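Local structure of ABC transporter substrate-binding protein (Vibrio cholerae, 3LKV) at residues A[26-30]-A[44-48]; A[112-118]-A[263-268]; A[122-126]-A[157-161]; A[139-145]-A[193-198]; A[179-183]-A[204-208]. The protein probably serves as the periplasmic substrate-binding component of an ABC transporter, and holds a phenylalanine molecule between its two domains. All coordinates share one frame; numbering follows the deposited sequence.

Overall arrangement
Interactions 1 and 2 belong to the parallel sheet of strands 9-15, 44-50 and 117-121, interaction 4 to the mixed sheet of the other half, as in periplasmic binding proteins with two alpha/beta domains. Along the chain interaction 1 closes first; interactions 3, 4 and 5 all fall between the two segments of interaction 2. Interactions 3 and 4 lie about 16 Å apart, centre to centre, and touch where L161 packs on Y198 and M158 on V145. The centres of interactions 1 and 4 are about 39 Å apart. Interactions 1, 2 and 4 each hold a zinc ligand. D122 of interaction 3 and A206 of interaction 5 line the phenylalanine pocket, consistent with a ligand held between two domains.

Interaction 1 of 5, residues A[26-30]-A[44-48]; sequences RQGLL and LEFDY. With ZN (zinc ion), chain C.
The guanidinium of R26 lies flat on the ring of Y48, their planes 13° apart, and F46 pushes its ring in among R26, L29 and L30. In the first pair CZ of R26 stands 3.8 Å from the centroid of the Y48 ring, over its face, which makes the stack a cation-pi contact as well. The arginine chain is extended as far as CD and bends at chi3, and this turn lays the guanidinium along the ring; CD of R26 itself comes to 3.4 Å from CD1 of Y48. Outside partners fix both polar ends: D23 and Q15 take NH1 of R26, and E18 bonds to the Y48 hydroxyl. Helix 20-35 is the crossover helix of the beta-alpha-beta unit that links strand 9-15 to strand 44-50, and here it runs antiparallel to the second strand, the short axes 171° apart. On the F46 ring, CD1 of L30 sits almost on the normal, 3.7 Å from the centroid, a CH-pi contact over one face. The ring edge meets CD2 of L29, 4.0 Å from CE1 of F46, and CG of R26, 4.2 Å from CZ of F46. With CG of F46 anti to the backbone N (chi1 -176°), the ring reaches out from the strand to the helix. The other face of the strand carries E45 and D47. OE2 of E45 binds a zinc ion at 2.0 Å, and both carboxylate oxygens of D47 bind the same ion, which is shared with E45 and D47 of the second subunit.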
# COMPACT_ATOMS: atom_id res chain seq x y z
N ARG A 26 4.42 -10.07 5.58
CA ARG A 26 4.15 -8.67 5.82
C ARG A 26 2.70 -8.29 5.49
O ARG A 26 2.10 -7.51 6.21
CB ARG A 26 5.13 -7.80 5.02
CG ARG A 26 4.99 -6.33 5.37
CD ARG A 26 6.05 -5.46 4.84
NE ARG A 26 5.73 -5.00 3.49
CZ ARG A 26 6.26 -5.49 2.38
NH1 ARG A 26 7.12 -6.50 2.42
NH2 ARG A 26 5.91 -5.01 1.22
N GLN A 27 2.14 -8.83 4.41
CA GLN A 27 0.75 -8.54 4.07
C GLN A 27 -0.19 -9.11 5.13
O GLN A 27 -1.21 -8.50 5.53
CB GLN A 27 0.41 -9.16 2.72
CG GLN A 27 -1.00 -8.76 2.20
CD GLN A 27 -1.15 -7.25 2.01
OE1 GLN A 27 -0.44 -6.66 1.21
NE2 GLN A 27 -2.11 -6.62 2.73
N GLY A 28 0.15 -10.31 5.56
CA GLY A 28 -0.60 -10.96 6.63
C GLY A 28 -0.63 -10.16 7.93
O GLY A 28 -1.67 -10.06 8.60
N LEU A 29 0.50 -9.56 8.26
CA LEU A 29 0.59 -8.74 9.43
C LEU A 29 -0.35 -7.51 9.32
O LEU A 29 -1.06 -7.17 10.27
CB LEU A 29 2.03 -8.30 9.63
CG LEU A 29 2.21 -7.21 10.69
CD1 LEU A 29 1.70 -7.67 12.05
CD2 LEU A 29 3.71 -6.84 10.76
N LEU A 30 -0.25 -6.84 8.18
CA LEU A 30 -1.06 -5.71 7.89
C LEU A 30 -2.58 -6.04 7.97
O LEU A 30 -3.33 -5.31 8.60
CB LEU A 30 -0.70 -5.15 6.51
CG LEU A 30 -1.38 -3.84 6.08
CD1 LEU A 30 -0.89 -2.68 7.05
CD2 LEU A 30 -1.11 -3.50 4.57
N LEU A 44 -3.26 3.72 12.71
CA LEU A 44 -2.07 2.87 12.57
C LEU A 44 -1.14 3.55 11.59
O LEU A 44 -1.58 3.89 10.50
CB LEU A 44 -2.43 1.47 12.01
CG LEU A 44 -1.23 0.59 11.65
CD1 LEU A 44 -0.39 0.21 12.86
CD2 LEU A 44 -1.72 -0.69 10.89
N GLU A 45 0.10 3.77 12.00
CA GLU A 45 1.19 4.20 11.12
C GLU A 45 2.05 2.93 11.01
O GLU A 45 2.60 2.44 12.00
CB GLU A 45 1.98 5.37 11.73
CG GLU A 45 3.24 5.80 10.92
CD GLU A 45 4.14 6.84 11.65
OE1 GLU A 45 3.73 7.32 12.71
OE2 GLU A 45 5.24 7.21 11.15
N PHE A 46 2.17 2.42 9.80
CA PHE A 46 2.83 1.15 9.54
C PHE A 46 4.01 1.52 8.62
O PHE A 46 3.83 1.76 7.46
CB PHE A 46 1.81 0.25 8.84
CG PHE A 46 2.26 -1.11 8.56
CD1 PHE A 46 2.09 -2.12 9.49
CD2 PHE A 46 2.79 -1.44 7.32
CE1 PHE A 46 2.45 -3.43 9.19
CE2 PHE A 46 3.15 -2.77 7.02
CZ PHE A 46 2.97 -3.75 7.94
N ASP A 47 5.18 1.63 9.16
CA ASP A 47 6.36 1.97 8.37
C ASP A 47 7.10 0.67 8.08
O ASP A 47 7.10 -0.25 8.89
CB ASP A 47 7.29 2.87 9.19
CG ASP A 47 6.70 4.25 9.43
OD1 ASP A 47 6.01 4.75 8.54
OD2 ASP A 47 6.96 4.86 10.49
N TYR A 48 7.79 0.66 6.97
CA TYR A 48 8.33 -0.52 6.36
C TYR A 48 9.65 -0.15 5.67
O TYR A 48 9.74 0.83 4.94
CB TYR A 48 7.31 -1.02 5.33
CG TYR A 48 7.94 -1.98 4.41
CD1 TYR A 48 8.53 -3.15 4.90
CD2 TYR A 48 8.08 -1.68 3.05
CE1 TYR A 48 9.20 -4.03 4.06
CE2 TYR A 48 8.76 -2.56 2.20
CZ TYR A 48 9.32 -3.72 2.72
OH TYR A 48 9.96 -4.61 1.88
ZN ZN C . 5.99 6.48 9.43

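Interaction 2 of 5, residues A[112-118]-A[263-268]; sequences QPGKNVT and PGSLDV. With ZN (zinc ion), chain D.
A zinc-binding loop, 263-268, packs against the turn that leads into strand 117-121, and Q112 and D267 hold its outer end. OD1 of D267 accepts two bonds from one residue: the backbone N of Q112 at 2.9 Å and NE2 of Q112 at 2.8 Å, reaching it from opposite faces of the carboxylate plane. The amide and carboxylate planes are 82° apart. NE2 of Q112 also donates to O of S265, which it meets from above the carbonyl plane. The bend of the glutamine chain at chi2 (-56°) folds its amide back over the loop. OD2 of D267 binds the zinc ion at 2.0 Å, and E111 supplies another ligand, while OD1 takes both Q112 bonds. Further in, N of G114 donates to O of G264 at 2.9 Å, on a lone pair in the carbonyl plane. A water accepts from N of G264 and donates to O of K115. T118 turns OG1 to O of L266, 2.7 Å away, while CG of P113 rests on CG2 of V268. The arrangement ties the connection after helix 243-258 to the edge of the parallel sheet, where strand 269-270 joins strand 117-121, as in an alpha/beta binding-protein domain.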
# COMPACT_ATOMS: atom_id res chain seq x y z
N GLN A 112 8.49 -17.92 27.83
CA GLN A 112 8.74 -16.76 28.70
C GLN A 112 10.14 -16.08 28.41
O GLN A 112 11.02 -16.00 29.25
CB GLN A 112 8.60 -17.18 30.19
CG GLN A 112 7.12 -17.49 30.61
CD GLN A 112 6.19 -16.33 30.33
OE1 GLN A 112 6.19 -15.34 31.06
NE2 GLN A 112 5.40 -16.42 29.26
N PRO A 113 10.31 -15.59 27.20
CA PRO A 113 11.63 -15.12 26.83
C PRO A 113 12.19 -14.06 27.77
O PRO A 113 13.40 -13.94 27.92
CB PRO A 113 11.46 -14.60 25.41
CG PRO A 113 10.02 -14.79 25.04
CD PRO A 113 9.37 -15.64 26.07
N GLY A 114 11.33 -13.26 28.36
CA GLY A 114 11.69 -12.49 29.55
C GLY A 114 12.35 -11.14 29.26
O GLY A 114 12.58 -10.41 30.17
N LYS A 115 12.66 -10.79 28.01
CA LYS A 115 13.17 -9.45 27.80
C LYS A 115 12.26 -8.64 26.87
O LYS A 115 11.03 -8.73 27.02
CB LYS A 115 14.62 -9.52 27.34
CG LYS A 115 15.53 -10.20 28.35
CD LYS A 115 16.86 -10.51 27.63
CE LYS A 115 18.07 -10.12 28.46
NZ LYS A 115 18.65 -11.31 29.14
N ASN A 116 12.81 -7.81 25.98
CA ASN A 116 11.95 -7.03 25.05
C ASN A 116 11.58 -7.72 23.73
O ASN A 116 11.04 -7.09 22.83
CB ASN A 116 12.58 -5.66 24.77
CG ASN A 116 13.87 -5.77 23.93
OD1 ASN A 116 14.74 -6.60 24.18
ND2 ASN A 116 13.97 -4.93 22.95
N VAL A 117 11.85 -9.00 23.62
CA VAL A 117 11.75 -9.73 22.36
C VAL A 117 10.84 -10.95 22.47
O VAL A 117 10.91 -11.71 23.44
CB VAL A 117 13.14 -10.25 21.90
CG1 VAL A 117 13.07 -10.77 20.42
CG2 VAL A 117 14.21 -9.16 22.03
N THR A 118 9.99 -11.11 21.46
CA THR A 118 9.12 -12.27 21.33
C THR A 118 8.74 -12.43 19.89
O THR A 118 9.19 -11.64 19.07
CB THR A 118 7.84 -12.18 22.18
OG1 THR A 118 7.20 -13.48 22.18
CG2 THR A 118 6.91 -11.16 21.65
N PRO A 263 6.37 -7.90 26.06
CA PRO A 263 6.75 -8.91 25.05
C PRO A 263 7.43 -10.12 25.69
O PRO A 263 7.19 -11.25 25.29
CB PRO A 263 7.71 -8.18 24.15
CG PRO A 263 8.18 -6.96 24.96
CD PRO A 263 7.02 -6.60 25.84
N GLY A 264 8.22 -9.90 26.73
CA GLY A 264 8.91 -11.04 27.35
C GLY A 264 7.98 -12.05 28.04
O GLY A 264 8.42 -13.13 28.41
N SER A 265 6.70 -11.69 28.23
CA SER A 265 5.76 -12.53 28.92
C SER A 265 4.98 -13.29 27.88
O SER A 265 4.11 -14.04 28.23
CB SER A 265 4.76 -11.71 29.77
OG SER A 265 3.73 -11.11 28.92
N LEU A 266 5.28 -13.09 26.59
CA LEU A 266 4.57 -13.83 25.56
C LEU A 266 5.47 -14.94 25.02
O LEU A 266 6.57 -14.66 24.52
CB LEU A 266 4.14 -12.91 24.44
CG LEU A 266 3.22 -11.75 24.80
CD1 LEU A 266 3.01 -10.83 23.63
CD2 LEU A 266 1.84 -12.21 25.34
N ASP A 267 5.01 -16.18 25.13
CA ASP A 267 5.75 -17.31 24.59
C ASP A 267 5.94 -17.21 23.08
O ASP A 267 5.06 -16.78 22.35
CB ASP A 267 5.09 -18.66 24.90
CG ASP A 267 4.89 -18.93 26.35
OD1 ASP A 267 5.67 -18.37 27.22
OD2 ASP A 267 3.92 -19.72 26.65
N VAL A 268 7.09 -17.65 22.60
CA VAL A 268 7.37 -17.71 21.19
C VAL A 268 6.56 -18.87 20.57
O VAL A 268 6.59 -19.98 21.04
CB VAL A 268 8.87 -17.89 20.93
CG1 VAL A 268 9.16 -18.28 19.42
CG2 VAL A 268 9.60 -16.67 21.32
ZN ZN D . 4.04 -20.22 28.57
O HOH W 1 8.93 -7.64 28.32

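Interaction 3 of 5, residues A[122-126]-A[157-161]. With PHE (phenylalanine), chain B.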
# COMPACT_ATOMS: atom_id res chain seq x y z
N ASP A 122 9.38 -20.02 12.15
CA ASP A 122 9.00 -20.91 10.99
C ASP A 122 9.97 -22.07 10.81
O ASP A 122 10.38 -22.40 9.70
CB ASP A 122 8.86 -20.16 9.65
CG ASP A 122 10.18 -19.56 9.16
OD1 ASP A 122 11.00 -19.24 10.03
OD2 ASP A 122 10.40 -19.40 7.92
N LEU A 123 10.35 -22.67 11.94
CA LEU A 123 11.33 -23.74 11.96
C LEU A 123 10.89 -24.85 11.01
O LEU A 123 9.82 -25.33 11.18
CB LEU A 123 11.49 -24.31 13.36
CG LEU A 123 12.42 -25.53 13.42
CD1 LEU A 123 13.81 -25.13 12.94
CD2 LEU A 123 12.50 -26.15 14.83
N SER A 124 11.69 -25.18 9.98
CA SER A 124 11.33 -26.21 9.01
C SER A 124 11.38 -27.60 9.61
O SER A 124 12.28 -27.90 10.34
CB SER A 124 12.35 -26.19 7.89
OG SER A 124 12.29 -24.98 7.20
N PRO A 125 10.43 -28.47 9.28
CA PRO A 125 10.58 -29.88 9.67
C PRO A 125 11.52 -30.61 8.68
O PRO A 125 11.08 -31.31 7.75
CB PRO A 125 9.14 -30.41 9.55
CG PRO A 125 8.57 -29.59 8.38
CD PRO A 125 9.30 -28.26 8.35
N VAL A 126 12.81 -30.42 8.89
CA VAL A 126 13.81 -30.94 7.95
C VAL A 126 13.69 -32.49 7.79
O VAL A 126 13.71 -33.01 6.68
CB VAL A 126 15.21 -30.47 8.39
CG1 VAL A 126 16.36 -31.11 7.56
CG2 VAL A 126 15.25 -28.93 8.38
N LEU A 157 19.48 -24.70 10.22
CA LEU A 157 18.91 -25.70 9.36
C LEU A 157 19.93 -26.75 8.88
O LEU A 157 19.60 -27.94 8.82
CB LEU A 157 18.18 -25.09 8.16
CG LEU A 157 16.91 -24.26 8.48
CD1 LEU A 157 16.61 -23.33 7.29
CD2 LEU A 157 15.70 -25.13 8.81
N MSE A 158 21.15 -26.34 8.55
CA MSE A 158 22.20 -27.29 8.16
C MSE A 158 22.50 -28.29 9.29
O MSE A 158 22.78 -29.46 9.02
CB MSE A 158 23.49 -26.57 7.71
CG MSE A 158 23.32 -25.79 6.42
SE MSE A 158 22.84 -27.03 4.94
CE MSE A 158 24.44 -28.19 5.15
N GLU A 159 22.42 -27.88 10.56
CA GLU A 159 22.66 -28.84 11.63
C GLU A 159 21.55 -29.88 11.61
O GLU A 159 21.80 -31.04 11.83
CB GLU A 159 22.70 -28.18 12.98
CG GLU A 159 24.05 -27.59 13.35
CD GLU A 159 24.02 -26.80 14.67
OE1 GLU A 159 23.20 -27.15 15.54
OE2 GLU A 159 24.80 -25.82 14.81
N LEU A 160 20.32 -29.46 11.34
CA LEU A 160 19.23 -30.43 11.28
C LEU A 160 19.34 -31.31 10.04
O LEU A 160 19.02 -32.50 10.08
CB LEU A 160 17.87 -29.74 11.30
CG LEU A 160 17.46 -29.12 12.64
CD1 LEU A 160 16.24 -28.20 12.40
CD2 LEU A 160 17.15 -30.17 13.76
N LEU A 161 19.73 -30.71 8.92
CA LEU A 161 19.83 -31.47 7.70
C LEU A 161 20.95 -32.54 7.83
O LEU A 161 20.74 -33.69 7.42
CB LEU A 161 20.03 -30.54 6.52
CG LEU A 161 20.11 -31.18 5.14
CD1 LEU A 161 18.87 -32.00 4.81
CD2 LEU A 161 20.34 -30.08 4.09
N PHE B . 12.94 -18.30 8.19
CA PHE B . 13.86 -17.38 7.40
C PHE B . 14.75 -16.59 8.39
O PHE B . 14.86 -17.05 9.56
CB PHE B . 13.07 -16.48 6.44
CG PHE B . 12.59 -17.20 5.18
CD1 PHE B . 13.49 -17.57 4.18
CD2 PHE B . 11.26 -17.54 5.02
CE1 PHE B . 13.08 -18.25 3.07
CE2 PHE B . 10.83 -18.21 3.91
CZ PHE B . 11.72 -18.58 2.93
OXT PHE B . 15.37 -15.55 8.08
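L123 reaches L160 with its CD1, 4.0 Å from CD1 of L160, the two side chains crossing at about a right angle. Just before it, D122 turns to the ligand: its OD2 accepts a hydrogen bond of 2.8 Å from the amino N of the bound phenylalanine and is also bonded to the Y243 hydroxyl. This carboxylate probably balances the charge of the ligand's ammonium group. S124 follows, with CB 3.6 Å from CD2 of L157. P125, the centre of an inverse gamma turn and the N-cap residue of helix 126-136, leads the chain into that helix. V126, the first helical residue, makes most of this segment's share of the contact. Its CG1, anti to the backbone N (chi1 173°), presses on CA of L161 at 3.5 Å, a tight fit, and lies 3.8 Å from CD1 of L161. The other branch, CG2, is 3.9 Å from CD2 of L157, and CB stands 4.0 Å from CB of L160. V126 thus fits among three leucines of one helix, without any hydrogen bond across. Helix 152-167 packs on the mixed sheet, L161 on L172 and Y198, M158 on V145; V126 also meets Y198.

Interaction 4 of 5, residues A[139-145]-A[193-198]. With ZN (zinc ion), chain E.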
# COMPACT_ATOMS: atom_id res chain seq x y z
N ASN A 139 15.35 -43.69 -5.08
CA ASN A 139 16.76 -44.02 -5.31
C ASN A 139 17.74 -42.89 -4.97
O ASN A 139 18.90 -42.95 -5.37
CB ASN A 139 16.97 -44.44 -6.76
CG ASN A 139 16.24 -45.73 -7.10
OD1 ASN A 139 15.39 -45.76 -7.97
ND2 ASN A 139 16.55 -46.79 -6.37
N VAL A 140 17.30 -41.87 -4.21
CA VAL A 140 18.20 -40.78 -3.80
C VAL A 140 19.34 -41.34 -2.98
O VAL A 140 19.11 -42.08 -2.04
CB VAL A 140 17.48 -39.69 -2.97
CG1 VAL A 140 18.48 -38.65 -2.43
CG2 VAL A 140 16.49 -39.01 -3.84
N LYS A 141 20.56 -41.01 -3.37
CA LYS A 141 21.75 -41.29 -2.57
C LYS A 141 22.39 -40.00 -2.06
O LYS A 141 23.14 -40.02 -1.11
CB LYS A 141 22.79 -42.08 -3.38
CG LYS A 141 22.24 -43.39 -3.99
CD LYS A 141 21.65 -44.34 -2.88
CE LYS A 141 21.85 -45.88 -3.19
NZ LYS A 141 21.19 -46.30 -4.47
N SER A 142 22.02 -38.89 -2.68
CA SER A 142 22.73 -37.66 -2.57
C SER A 142 21.79 -36.45 -2.52
O SER A 142 20.92 -36.30 -3.41
CB SER A 142 23.55 -37.57 -3.85
OG SER A 142 24.69 -36.88 -3.55
N ILE A 143 21.97 -35.57 -1.54
CA ILE A 143 21.19 -34.33 -1.48
C ILE A 143 22.14 -33.17 -1.54
O ILE A 143 23.09 -33.08 -0.74
CB ILE A 143 20.32 -34.26 -0.23
CG1 ILE A 143 19.24 -35.33 -0.27
CG2 ILE A 143 19.64 -32.87 -0.08
CD1 ILE A 143 18.37 -35.38 1.03
N GLY A 144 21.90 -32.30 -2.50
CA GLY A 144 22.69 -31.08 -2.68
C GLY A 144 22.03 -29.95 -1.93
O GLY A 144 20.78 -29.91 -1.82
N VAL A 145 22.83 -29.04 -1.39
CA VAL A 145 22.26 -27.91 -0.69
C VAL A 145 23.17 -26.74 -0.78
O VAL A 145 24.39 -26.89 -0.71
CB VAL A 145 21.88 -28.25 0.80
CG1 VAL A 145 23.04 -28.76 1.55
CG2 VAL A 145 21.28 -27.02 1.53
N LYS A 193 26.56 -33.72 -8.93
CA LYS A 193 26.85 -34.67 -7.84
C LYS A 193 25.62 -34.90 -6.95
O LYS A 193 25.71 -35.63 -5.97
CB LYS A 193 27.99 -34.15 -6.94
CG LYS A 193 29.37 -33.84 -7.62
CD LYS A 193 29.95 -32.52 -7.07
CE LYS A 193 31.48 -32.51 -6.93
NZ LYS A 193 32.24 -32.50 -8.21
N SER A 194 24.47 -34.32 -7.27
CA SER A 194 23.32 -34.44 -6.39
C SER A 194 22.18 -35.11 -7.09
O SER A 194 21.97 -34.87 -8.24
CB SER A 194 22.88 -33.05 -5.94
OG SER A 194 23.96 -32.40 -5.31
N ASP A 195 21.42 -35.94 -6.41
CA ASP A 195 20.20 -36.47 -7.02
C ASP A 195 19.08 -35.49 -6.91
O ASP A 195 18.15 -35.56 -7.68
CB ASP A 195 19.80 -37.82 -6.41
CG ASP A 195 20.88 -38.90 -6.63
OD1 ASP A 195 21.22 -39.12 -7.80
OD2 ASP A 195 21.40 -39.49 -5.65
N VAL A 196 19.17 -34.56 -5.96
CA VAL A 196 18.13 -33.54 -5.78
C VAL A 196 18.74 -32.40 -5.02
O VAL A 196 19.65 -32.62 -4.23
CB VAL A 196 16.91 -34.11 -5.02
CG1 VAL A 196 17.32 -34.72 -3.66
CG2 VAL A 196 15.81 -33.06 -4.87
N ILE A 197 18.30 -31.18 -5.28
CA ILE A 197 18.74 -30.03 -4.52
C ILE A 197 17.62 -29.69 -3.51
O ILE A 197 16.42 -29.59 -3.88
CB ILE A 197 18.94 -28.82 -5.40
CG1 ILE A 197 19.89 -29.12 -6.60
CG2 ILE A 197 19.42 -27.68 -4.56
CD1 ILE A 197 21.27 -29.39 -6.21
N TYR A 198 18.02 -29.54 -2.26
CA TYR A 198 17.14 -29.10 -1.22
C TYR A 198 17.26 -27.60 -1.12
O TYR A 198 18.27 -27.07 -0.70
CB TYR A 198 17.53 -29.75 0.12
CG TYR A 198 16.69 -29.32 1.33
CD1 TYR A 198 15.32 -29.38 1.30
CD2 TYR A 198 17.29 -28.90 2.51
CE1 TYR A 198 14.56 -29.05 2.39
CE2 TYR A 198 16.52 -28.56 3.64
CZ TYR A 198 15.15 -28.63 3.57
OH TYR A 198 14.37 -28.27 4.63
ZN ZN E . 22.03 -34.20 -10.29
O HOH W 2 23.31 -35.84 -11.63
O HOH W 3 20.16 -35.46 -10.84
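Two backbone bonds hold G144 on the neighbouring strand: its N donates to O of V196 at 2.9 Å and its O accepts from N of Y198 at 2.8 Å, both nearly straight; bonding to the residues flanking I197 is the parallel pattern. Nearer the strand starts, side chains join in. N of K141 donates to OD2 of D195 at 2.9 Å, on the anti side of the carboxylate and 32° out of its plane. N of D195 donates to O of S142, 3.1 Å away and above the carbonyl plane. The hydroxyl of S142 donates to O of K193 at 2.9 Å, in the carbonyl plane. OG of S194 lies 3.2 Å from CA of G144, which has no CB, and is bonded to O of I190. O of S194 binds zinc at 2.1 Å, with A191, T221 and two waters. On one face of the sheet CG1 of I143 lies beside CG1 of V196 and its CG2 touches CB of Y198. The Y198 hydroxyl bonds to H129. In the mixed sheet strand 142-147 also bonds to strand 171-176 on its other edge; helix 126-136 covers I143 and V196 through I133, helix 152-167 V145 and Y198.

Interaction 5 of 5, residues A[179-183]-A[204-208]; sequences KSADV and TVASA
V183 meets the end of helix 203-207 through apolar contacts. CB of V183 stands 3.6 Å from CB of A208. Its CG2 branch, anti to the carbonyl carbon, lies 3.7 Å from CG2 of T204, the two side chains crossing obliquely. That methyl is also set against the backbone at the start of the other segment, 3.3 Å from N of S180. It gets there because CG2 of T204 is anti to the backbone N; the same rotation (chi1 -49°) turns OG1 off towards E151 and N148, which hold it. S180 packs its CB against OG of S207, 3.0 Å away, and the methyl of A208 approaches O of S180 at 3.3 Å.

No hydrogen bond crosses; those of the two backbones and of K179 are internal. NZ of K179 forms a salt bridge with OD1 of D182 at 2.8 Å, linking residues three apart in the turn before helix 183-191. The backbone adds N of D182 to O of K179 and N of V183 to O of S180, while N of A208 bonds to O of V205 where helix 203-207 ends.

V183 and V205 both pack on M212 of helix 209-218. The contact joins the loop after strand 171-176 to the helix after strand 196-199. A206 lines the phenylalanine pocket, so helix 203-207 has one side on this loop and another at the ligand. Pocket residues carried on the segment just after a strand's C-terminal end, as A206 is after strand 196-199, are characteristic of the ligand cleft in periplasmic binding proteins.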
# COMPACT_ATOMS: atom_id res chain seq x y z
N LYS A 179 26.18 -14.26 -1.14
CA LYS A 179 25.19 -13.30 -1.54
C LYS A 179 24.42 -13.93 -2.70
O LYS A 179 24.86 -14.94 -3.27
CB LYS A 179 25.86 -11.99 -1.95
CG LYS A 179 26.89 -12.18 -2.96
CD LYS A 179 27.68 -10.88 -3.18
CE LYS A 179 28.60 -11.05 -4.40
NZ LYS A 179 29.49 -12.27 -4.28
N SER A 180 23.26 -13.35 -3.00
CA SER A 180 22.36 -14.03 -3.88
C SER A 180 22.87 -14.20 -5.28
O SER A 180 22.49 -15.12 -5.92
CB SER A 180 20.96 -13.42 -3.86
OG SER A 180 20.97 -12.05 -4.04
N ALA A 181 23.78 -13.35 -5.71
CA ALA A 181 24.34 -13.45 -7.03
C ALA A 181 25.31 -14.63 -7.16
O ALA A 181 25.64 -14.97 -8.24
CB ALA A 181 25.06 -12.11 -7.45
N ASP A 182 25.75 -15.25 -6.06
CA ASP A 182 26.58 -16.44 -6.17
C ASP A 182 25.75 -17.73 -6.14
O ASP A 182 26.33 -18.82 -6.21
CB ASP A 182 27.53 -16.62 -4.96
CG ASP A 182 28.37 -15.39 -4.63
OD1 ASP A 182 28.80 -14.65 -5.51
OD2 ASP A 182 28.62 -15.24 -3.42
N VAL A 183 24.44 -17.65 -5.94
CA VAL A 183 23.63 -18.86 -5.71
C VAL A 183 23.60 -19.75 -6.95
O VAL A 183 23.71 -20.98 -6.84
CB VAL A 183 22.22 -18.52 -5.23
CG1 VAL A 183 21.26 -19.71 -5.46
CG2 VAL A 183 22.28 -18.09 -3.72
N THR A 204 18.98 -15.78 1.06
CA THR A 204 19.86 -15.68 -0.09
C THR A 204 19.41 -16.64 -1.17
O THR A 204 19.31 -16.26 -2.33
CB THR A 204 21.31 -16.02 0.27
OG1 THR A 204 21.71 -15.30 1.46
CG2 THR A 204 22.24 -15.66 -0.91
N VAL A 205 19.14 -17.88 -0.80
CA VAL A 205 18.53 -18.83 -1.75
C VAL A 205 17.19 -18.34 -2.26
O VAL A 205 16.98 -18.28 -3.47
CB VAL A 205 18.38 -20.26 -1.14
CG1 VAL A 205 17.58 -21.21 -2.11
CG2 VAL A 205 19.77 -20.87 -0.86
N ALA A 206 16.29 -17.95 -1.35
CA ALA A 206 14.96 -17.48 -1.73
C ALA A 206 15.07 -16.34 -2.75
O ALA A 206 14.33 -16.31 -3.70
CB ALA A 206 14.10 -17.06 -0.50
N SER A 207 16.00 -15.44 -2.60
CA SER A 207 16.05 -14.29 -3.49
C SER A 207 16.70 -14.62 -4.84
O SER A 207 16.69 -13.81 -5.74
CB SER A 207 16.78 -13.15 -2.77
OG SER A 207 18.18 -13.42 -2.81
N ALA A 208 17.27 -15.80 -4.98
CA ALA A 208 17.92 -16.23 -6.19
C ALA A 208 17.38 -17.57 -6.67
O ALA A 208 18.06 -18.28 -7.38
CB ALA A 208 19.43 -16.33 -5.96